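PDB 4Q1Q: Adhesin/invasin TibA autotransporter from Escherichia coli, which mediates adhesion to and invasion of human intestinal epithelial cells, mediates bacterial aggregation through intercellular self-association and enhances biofilm formation. Local coordinates for residues V217-S222 / Y237-V242; R233-I238 / M252-A257. All blocks are in the same frame, centred on the assembly; numbering follows the deposited sequence.

Contact 1: V217-S222 / Y237-V242; sequences VSSGGS and YIDGNV. With 289 (D-glycero-alpha-D-manno-heptopyranose), chain T; 289 (D-glycero-alpha-D-manno-heptopyranose), chain U; 289 (D-glycero-alpha-D-manno-heptopyranose), chain S; 289 (D-glycero-alpha-D-manno-heptopyranose), chain B.
Tyr-237 N gives a nearly straight bond to Val-217 O (2.8 Å, 170° at the hydrogen), the first of three backbone bonds joining two stacked type II turns, Ser-218 to Gly-221 and Tyr-237 to Gly-240. Gly-220 N reaches Asp-239 O at 3.1 Å from well above the carbonyl plane, and Asn-241 N donates to Gly-221 O at 3.0 Å, where parallel pairing resumes. Two waters fill in between the turns: one links Ser-219 N with Ile-238 O, the other bridges Gly-221 O and Asp-239 O. Ser-222 OG shares a 2.6 Å hydrogen bond with O2 of a heptose.

Ser-218 OG and Ser-219 OG are each bonded covalently to C1 of a further heptose. With its ring turned back beside its own backbone N (chi1 -65°), Tyr-237 offers a face to the Ser-218 sugar, whose O3 lies 3.4 Å from Tyr-237 CE2. Asp-239 CB packs 3.6 Å from Ser-219 OG, at the root of the second glycan. Inside the coil, Val-217 CG2 meets Val-242 CG1 at 3.7 Å.

In this passenger-domain beta-helix, main-chain atoms hold the two turns together; the first carries two glycosylated serines side by side, and the next coil sets the Tyr-237 ring face against one of their sugars.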
loop_
_atom_site.group_PDB
_atom_site.type_symbol
_atom_site.label_atom_id
_atom_site.label_comp_id
_atom_site.label_asym_id
_atom_site.label_seq_id
_atom_site.Cartn_x
_atom_site.Cartn_y
_atom_site.Cartn_z
ATOM N N VAL A 217 8.182 -17.278 -3.158
ATOM C CA VAL A 217 7.675 -17.785 -1.895
ATOM C C VAL A 217 8.852 -18.283 -1.059
ATOM O O VAL A 217 9.451 -19.315 -1.331
ATOM C CB VAL A 217 6.625 -18.887 -2.125
ATOM C CG1 VAL A 217 5.967 -19.311 -0.823
ATOM C CG2 VAL A 217 5.576 -18.361 -3.098
ATOM N N SER A 218 9.153 -17.572 0.016
ATOM C CA SER A 218 10.284 -17.966 0.837
ATOM C C SER A 218 9.778 -18.550 2.141
ATOM O O SER A 218 8.574 -18.728 2.344
ATOM C CB SER A 218 11.188 -16.772 1.099
ATOM O OG SER A 218 11.829 -16.428 -0.110
ATOM N N SER A 219 10.759 -18.924 2.956
ATOM C CA SER A 219 10.559 -19.649 4.198
ATOM C C SER A 219 9.407 -19.118 5.041
ATOM O O SER A 219 9.344 -17.939 5.414
ATOM C CB SER A 219 11.863 -19.632 5.003
ATOM O OG SER A 219 11.756 -20.497 6.124
ATOM N N GLY A 220 8.484 -20.028 5.335
ATOM C CA GLY A 220 7.313 -19.687 6.126
ATOM C C GLY A 220 6.212 -19.080 5.271
ATOM O O GLY A 220 5.110 -18.888 5.767
ATOM N N GLY A 221 6.498 -18.738 4.016
ATOM C CA GLY A 221 5.500 -18.098 3.168
ATOM C C GLY A 221 4.564 -19.114 2.571
ATOM O O GLY A 221 4.900 -20.287 2.408
ATOM N N SER A 222 3.364 -18.667 2.219
ATOM C CA SER A 222 2.373 -19.603 1.695
ATOM C C SER A 222 1.487 -18.937 0.644
ATOM O O SER A 222 0.924 -17.873 0.898
ATOM C CB SER A 222 1.559 -20.188 2.858
ATOM O OG SER A 222 0.384 -20.845 2.402
ATOM N N TYR A 237 10.958 -21.257 -2.662
ATOM C CA TYR A 237 12.283 -21.489 -2.095
ATOM C C TYR A 237 12.110 -22.414 -0.900
ATOM O O TYR A 237 10.996 -22.867 -0.609
ATOM C CB TYR A 237 12.992 -20.196 -1.703
ATOM C CG TYR A 237 13.279 -19.352 -2.907
ATOM C CD1 TYR A 237 12.317 -18.486 -3.393
ATOM C CD2 TYR A 237 14.513 -19.399 -3.537
ATOM C CE1 TYR A 237 12.564 -17.694 -4.498
ATOM C CE2 TYR A 237 14.779 -18.608 -4.636
ATOM C CZ TYR A 237 13.799 -17.760 -5.105
ATOM O OH TYR A 237 14.030 -16.988 -6.214
ATOM N N ILE A 238 13.235 -22.713 -0.260
ATOM C CA ILE A 238 13.268 -23.699 0.807
ATOM C C ILE A 238 12.281 -23.309 1.896
ATOM O O ILE A 238 12.298 -22.186 2.370
ATOM C CB ILE A 238 14.687 -23.994 1.359
ATOM C CG1 ILE A 238 14.568 -24.972 2.537
ATOM C CG2 ILE A 238 15.452 -22.738 1.747
ATOM C CD1 ILE A 238 15.739 -25.932 2.654
ATOM N N ASP A 239 11.416 -24.261 2.249
ATOM C CA ASP A 239 10.447 -24.143 3.322
ATOM C C ASP A 239 9.331 -23.159 2.965
ATOM O O ASP A 239 8.559 -22.792 3.850
ATOM C CB ASP A 239 11.125 -23.740 4.635
ATOM C CG ASP A 239 12.007 -24.843 5.219
ATOM O OD1 ASP A 239 11.600 -26.024 5.209
ATOM O OD2 ASP A 239 13.117 -24.530 5.695
ATOM N N GLY A 240 9.235 -22.766 1.696
ATOM C CA GLY A 240 8.048 -22.072 1.183
ATOM C C GLY A 240 7.027 -23.090 0.738
ATOM O O GLY A 240 7.427 -24.194 0.352
ATOM N N ASN A 241 5.743 -22.735 0.812
ATOM C CA ASN A 241 4.655 -23.620 0.381
ATOM C C ASN A 241 3.684 -22.961 -0.567
ATOM O O ASN A 241 3.345 -21.803 -0.372
ATOM C CB ASN A 241 3.759 -24.048 1.535
ATOM C CG ASN A 241 4.425 -25.085 2.397
ATOM O OD1 ASN A 241 4.280 -26.290 2.173
ATOM N ND2 ASN A 241 5.230 -24.609 3.329
ATOM N N VAL A 242 3.210 -23.702 -1.557
ATOM C CA VAL A 242 2.112 -23.200 -2.374
ATOM C C VAL A 242 1.091 -24.303 -2.602
ATOM O O VAL A 242 1.418 -25.492 -2.578
ATOM C CB VAL A 242 2.589 -22.581 -3.703
ATOM C CG1 VAL A 242 3.656 -21.537 -3.419
ATOM C CG2 VAL A 242 3.168 -23.601 -4.663
HETATM O O7 289 T . 15.016 -15.863 4.354
HETATM C C7 289 T . 13.952 -15.804 3.400
HETATM C C6 289 T . 14.412 -14.917 2.252
HETATM O O6 289 T . 15.817 -14.678 2.353
HETATM C C5 289 T . 14.115 -15.533 0.894
HETATM O O5 289 T . 13.015 -14.729 0.472
HETATM C C1 289 T . 12.298 -15.315 -0.593
HETATM C C2 289 T . 13.240 -15.308 -1.783
HETATM O O2 289 T . 13.456 -13.946 -2.159
HETATM C C3 289 T . 14.535 -16.045 -1.450
HETATM O O3 289 T . 15.442 -15.977 -2.561
HETATM C C4 289 T . 15.172 -15.465 -0.201
HETATM O O4 289 T . 16.343 -16.248 0.045
HETATM O O7 289 U . 14.870 -16.935 9.883
HETATM C C7 289 U . 14.237 -17.671 8.836
HETATM C C6 289 U . 12.872 -18.119 9.353
HETATM O O6 289 U . 11.927 -17.051 9.389
HETATM C C5 289 U . 12.197 -19.154 8.472
HETATM O O5 289 U . 13.138 -19.647 7.516
HETATM C C1 289 U . 12.741 -20.873 6.898
HETATM C C2 289 U . 12.589 -21.916 7.996
HETATM O O2 289 U . 13.768 -21.961 8.810
HETATM C C3 289 U . 11.329 -21.481 8.737
HETATM O O3 289 U . 10.844 -22.383 9.733
HETATM C C4 289 U . 11.645 -20.181 9.445
HETATM O O4 289 U . 10.428 -19.696 10.017
HETATM O O7 289 S . -2.093 -17.702 7.759
HETATM C C7 289 S . -1.046 -18.514 7.217
HETATM C C6 289 S . -1.512 -19.388 6.047
HETATM O O6 289 S . -2.219 -20.531 6.543
HETATM C C5 289 S . -2.312 -18.605 4.997
HETATM O O5 289 S . -1.328 -18.402 3.979
HETATM C C1 289 S . -1.798 -17.699 2.828
HETATM C C2 289 S . -2.683 -18.730 2.147
HETATM O O2 289 S . -2.077 -20.031 2.119
HETATM C C3 289 S . -3.927 -18.690 3.024
HETATM O O3 289 S . -4.979 -19.384 2.354
HETATM C C4 289 S . -3.550 -19.273 4.385
HETATM O O4 289 S . -4.706 -19.111 5.205
HETATM O O7 289 B . 7.327 -27.931 7.345
HETATM C C7 289 B . 6.620 -27.055 6.457
HETATM C C6 289 B . 7.283 -26.851 5.090
HETATM O O6 289 B . 8.714 -26.950 5.127
HETATM C C5 289 B . 6.789 -27.818 4.009
HETATM O O5 289 B . 7.693 -27.713 2.905
HETATM C C1 289 B . 7.235 -28.431 1.757
HETATM C C2 289 B . 7.351 -29.914 2.100
HETATM O O2 289 B . 8.659 -30.319 2.523
HETATM C C3 289 B . 6.378 -30.204 3.238
HETATM O O3 289 B . 6.495 -31.582 3.610
HETATM C C4 289 B . 6.649 -29.284 4.425
HETATM O O4 289 B . 5.545 -29.430 5.323
HETATM O O HOH W 1 13.297 -19.612 1.642
HETATM O O HOH W 2 5.606 -22.049 4.221
#

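Contact 2: R233-I238 / M252-A257; sequences RQHVYI and MLQVEA. With 289 (D-glycero-alpha-D-manno-heptopyranose), chain T.
Main-chain bonds join strands 233-236 and 252-255 in parallel, with Arg-233 opposite Met-252 and Val-236 opposite Val-255. Gln-234 N donates to Met-252 O and its carbonyl accepts from Gln-254 N; Val-236 repeats the pattern, donating to Gln-254 O (2.8 Å) and accepting from Glu-256 N.

The side-chain polar contact is His-235 NE2 to Glu-256 OE1, short at 2.6 Å and close to straight (165°). Glu-256 OE1 lies near the ring plane of the histidine, yet it is met on its anti side and 33° out of the carboxylate plane. A bend at chi2 (-81°) brings the Glu-256 carboxylate back to the imidazole, while Glu-256 CG rests 3.8 Å from Tyr-237 CD2.

Such in-register stacking of successive coils is characteristic of parallel beta-helices, the right-handed form of which builds autotransporter passenger domains, with like positions piling up along the axis.

Among flat groups, the His-235 ring is sandwiched: Gln-254 CB sits 4.2 Å over its centre, and Tyr-237 OH covers the opposite face. Gln-254 OE1 lies 3.5 Å from Arg-233 CD, the guanidinium and amide planes being almost perpendicular.

Apolar packing occupies the other face of the strands, where Val-236 CG2 lies 3.9 Å from Leu-253 CD1. Beside it the buried Gln-234 amide is satisfied by Gln-215 and Thr-245, with Gln-234 OE1 also 3.3 Å from Leu-253 CD1.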
loop_
_atom_site.group_PDB
_atom_site.type_symbol
_atom_site.label_atom_id
_atom_site.label_comp_id
_atom_site.label_asym_id
_atom_site.label_seq_id
_atom_site.Cartn_x
_atom_site.Cartn_y
_atom_site.Cartn_z
ATOM N N ARG A 233 5.953 -16.669 -13.538
ATOM C CA ARG A 233 6.636 -17.673 -12.736
ATOM C C ARG A 233 6.280 -17.511 -11.276
ATOM O O ARG A 233 6.439 -16.431 -10.732
ATOM C CB ARG A 233 8.160 -17.546 -12.873
ATOM C CG ARG A 233 8.891 -18.716 -12.225
ATOM C CD ARG A 233 10.362 -18.827 -12.596
ATOM N NE ARG A 233 11.067 -17.644 -12.115
ATOM C CZ ARG A 233 11.753 -16.797 -12.879
ATOM N NH1 ARG A 233 11.888 -17.008 -14.183
ATOM N NH2 ARG A 233 12.327 -15.742 -12.313
ATOM N N GLN A 234 5.844 -18.596 -10.647
ATOM C CA GLN A 234 5.850 -18.712 -9.202
ATOM C C GLN A 234 7.148 -19.416 -8.808
ATOM O O GLN A 234 7.380 -20.535 -9.266
ATOM C CB GLN A 234 4.687 -19.595 -8.784
ATOM C CG GLN A 234 4.476 -19.748 -7.298
ATOM C CD GLN A 234 3.151 -20.446 -7.016
ATOM O OE1 GLN A 234 2.909 -21.544 -7.495
ATOM N NE2 GLN A 234 2.270 -19.783 -6.288
ATOM N N HIS A 235 7.975 -18.772 -7.987
ATOM C CA HIS A 235 9.253 -19.341 -7.543
ATOM C C HIS A 235 9.191 -19.700 -6.058
ATOM O O HIS A 235 9.033 -18.818 -5.220
ATOM C CB HIS A 235 10.398 -18.358 -7.820
ATOM C CG HIS A 235 11.729 -19.017 -8.032
ATOM N ND1 HIS A 235 12.500 -18.782 -9.151
ATOM C CD2 HIS A 235 12.379 -19.972 -7.322
ATOM C CE1 HIS A 235 13.587 -19.531 -9.101
ATOM N NE2 HIS A 235 13.536 -20.271 -8.006
ATOM N N VAL A 236 9.307 -20.985 -5.730
ATOM C CA VAL A 236 9.195 -21.440 -4.349
ATOM C C VAL A 236 10.563 -21.847 -3.789
ATOM O O VAL A 236 11.225 -22.708 -4.365
ATOM C CB VAL A 236 8.253 -22.642 -4.229
ATOM C CG1 VAL A 236 7.932 -22.870 -2.755
ATOM C CG2 VAL A 236 6.978 -22.420 -5.039
ATOM N N TYR A 237 10.958 -21.257 -2.662
ATOM C CA TYR A 237 12.283 -21.489 -2.095
ATOM C C TYR A 237 12.110 -22.414 -0.900
ATOM O O TYR A 237 10.996 -22.867 -0.609
ATOM C CB TYR A 237 12.992 -20.196 -1.703
ATOM C CG TYR A 237 13.279 -19.352 -2.907
ATOM C CD1 TYR A 237 12.317 -18.486 -3.393
ATOM C CD2 TYR A 237 14.513 -19.399 -3.537
ATOM C CE1 TYR A 237 12.564 -17.694 -4.498
ATOM C CE2 TYR A 237 14.779 -18.608 -4.636
ATOM C CZ TYR A 237 13.799 -17.760 -5.105
ATOM O OH TYR A 237 14.030 -16.988 -6.214
ATOM N N ILE A 238 13.235 -22.713 -0.260
ATOM C CA ILE A 238 13.268 -23.699 0.807
ATOM C C ILE A 238 12.281 -23.309 1.896
ATOM O O ILE A 238 12.298 -22.186 2.370
ATOM C CB ILE A 238 14.687 -23.994 1.359
ATOM C CG1 ILE A 238 14.568 -24.972 2.537
ATOM C CG2 ILE A 238 15.452 -22.738 1.747
ATOM C CD1 ILE A 238 15.739 -25.932 2.654
HETATM N N MSE A 252 5.272 -20.843 -15.592
HETATM C CA MSE A 252 6.182 -21.698 -14.825
HETATM C C MSE A 252 6.075 -21.689 -13.330
HETATM O O MSE A 252 5.996 -20.638 -12.692
HETATM C CB MSE A 252 7.599 -21.232 -15.106
HETATM C CG MSE A 252 8.562 -22.346 -14.688
HETATM SE SE MSE A 252 10.370 -21.692 -15.109
HETATM C CE MSE A 252 10.435 -22.211 -17.013
ATOM N N LEU A 253 6.081 -22.898 -12.778
ATOM C CA LEU A 253 6.285 -23.088 -11.349
ATOM C C LEU A 253 7.688 -23.674 -11.186
ATOM O O LEU A 253 8.032 -24.714 -11.747
ATOM C CB LEU A 253 5.212 -24.000 -10.760
ATOM C CG LEU A 253 5.491 -24.672 -9.413
ATOM C CD1 LEU A 253 5.399 -23.578 -8.363
ATOM C CD2 LEU A 253 4.512 -25.813 -9.182
ATOM N N GLN A 254 8.520 -22.972 -10.428
ATOM C CA GLN A 254 9.831 -23.509 -10.090
ATOM C C GLN A 254 9.999 -23.712 -8.597
ATOM O O GLN A 254 9.854 -22.792 -7.790
ATOM C CB GLN A 254 10.865 -22.525 -10.593
ATOM C CG GLN A 254 12.276 -23.080 -10.557
ATOM C CD GLN A 254 13.231 -22.131 -11.241
ATOM O OE1 GLN A 254 12.841 -21.099 -11.795
ATOM N NE2 GLN A 254 14.503 -22.465 -11.173
ATOM N N VAL A 255 10.290 -24.950 -8.222
ATOM C CA VAL A 255 10.391 -25.296 -6.814
ATOM C C VAL A 255 11.837 -25.666 -6.493
ATOM O O VAL A 255 12.400 -26.584 -7.075
ATOM C CB VAL A 255 9.432 -26.452 -6.476
ATOM C CG1 VAL A 255 9.429 -26.782 -4.989
ATOM C CG2 VAL A 255 8.026 -26.090 -6.938
ATOM N N GLU A 256 12.462 -24.927 -5.591
ATOM C CA GLU A 256 13.828 -25.249 -5.196
ATOM C C GLU A 256 13.795 -26.368 -4.173
ATOM O O GLU A 256 12.756 -26.654 -3.575
ATOM C CB GLU A 256 14.531 -24.066 -4.541
ATOM C CG GLU A 256 14.454 -22.779 -5.332
ATOM C CD GLU A 256 15.484 -22.737 -6.446
ATOM O OE1 GLU A 256 15.574 -21.690 -7.125
ATOM O OE2 GLU A 256 16.200 -23.748 -6.623
ATOM N N ALA A 257 14.941 -27.011 -3.982
ATOM C CA ALA A 257 15.014 -28.148 -3.079
ATOM C C ALA A 257 14.526 -27.698 -1.715
ATOM O O ALA A 257 14.897 -26.622 -1.256
ATOM C CB ALA A 257 16.427 -28.709 -3.020
HETATM O O7 289 T . 15.016 -15.863 4.354
HETATM C C7 289 T . 13.952 -15.804 3.400
HETATM C C6 289 T . 14.412 -14.917 2.252
HETATM O O6 289 T . 15.817 -14.678 2.353
HETATM C C5 289 T . 14.115 -15.533 0.894
HETATM O O5 289 T . 13.015 -14.729 0.472
HETATM C C1 289 T . 12.298 -15.315 -0.593
HETATM C C2 289 T . 13.240 -15.308 -1.783
HETATM O O2 289 T . 13.456 -13.946 -2.159
HETATM C C3 289 T . 14.535 -16.045 -1.450
HETATM O O3 289 T . 15.442 -15.977 -2.561
HETATM C C4 289 T . 15.172 -15.465 -0.201
HETATM O O4 289 T . 16.343 -16.248 0.045
#

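Overall arrangement
Followed from the N terminus, the chain leaves strand 214-217, turns through 218-221 and runs once round the beta-helix before 237-242 returns beside it, closing contact 1. Contact 2 begins within that circuit: 233-238 overlaps the second segment of contact 1 at Tyr-237 and Ile-238, and a further circuit through strand 241-247 brings 252-257 alongside. The two closures therefore interlock like links of a chain, neither nested inside the other. Their centres lie about 9 Å apart; Val-217 N probably hydrogen-bonds to His-235 O, and Val-242 packs against Val-236 inside the coil. Together they join three successive coils, contact 1 at a sugar-bearing corner and contact 2 along the adjoining strand face.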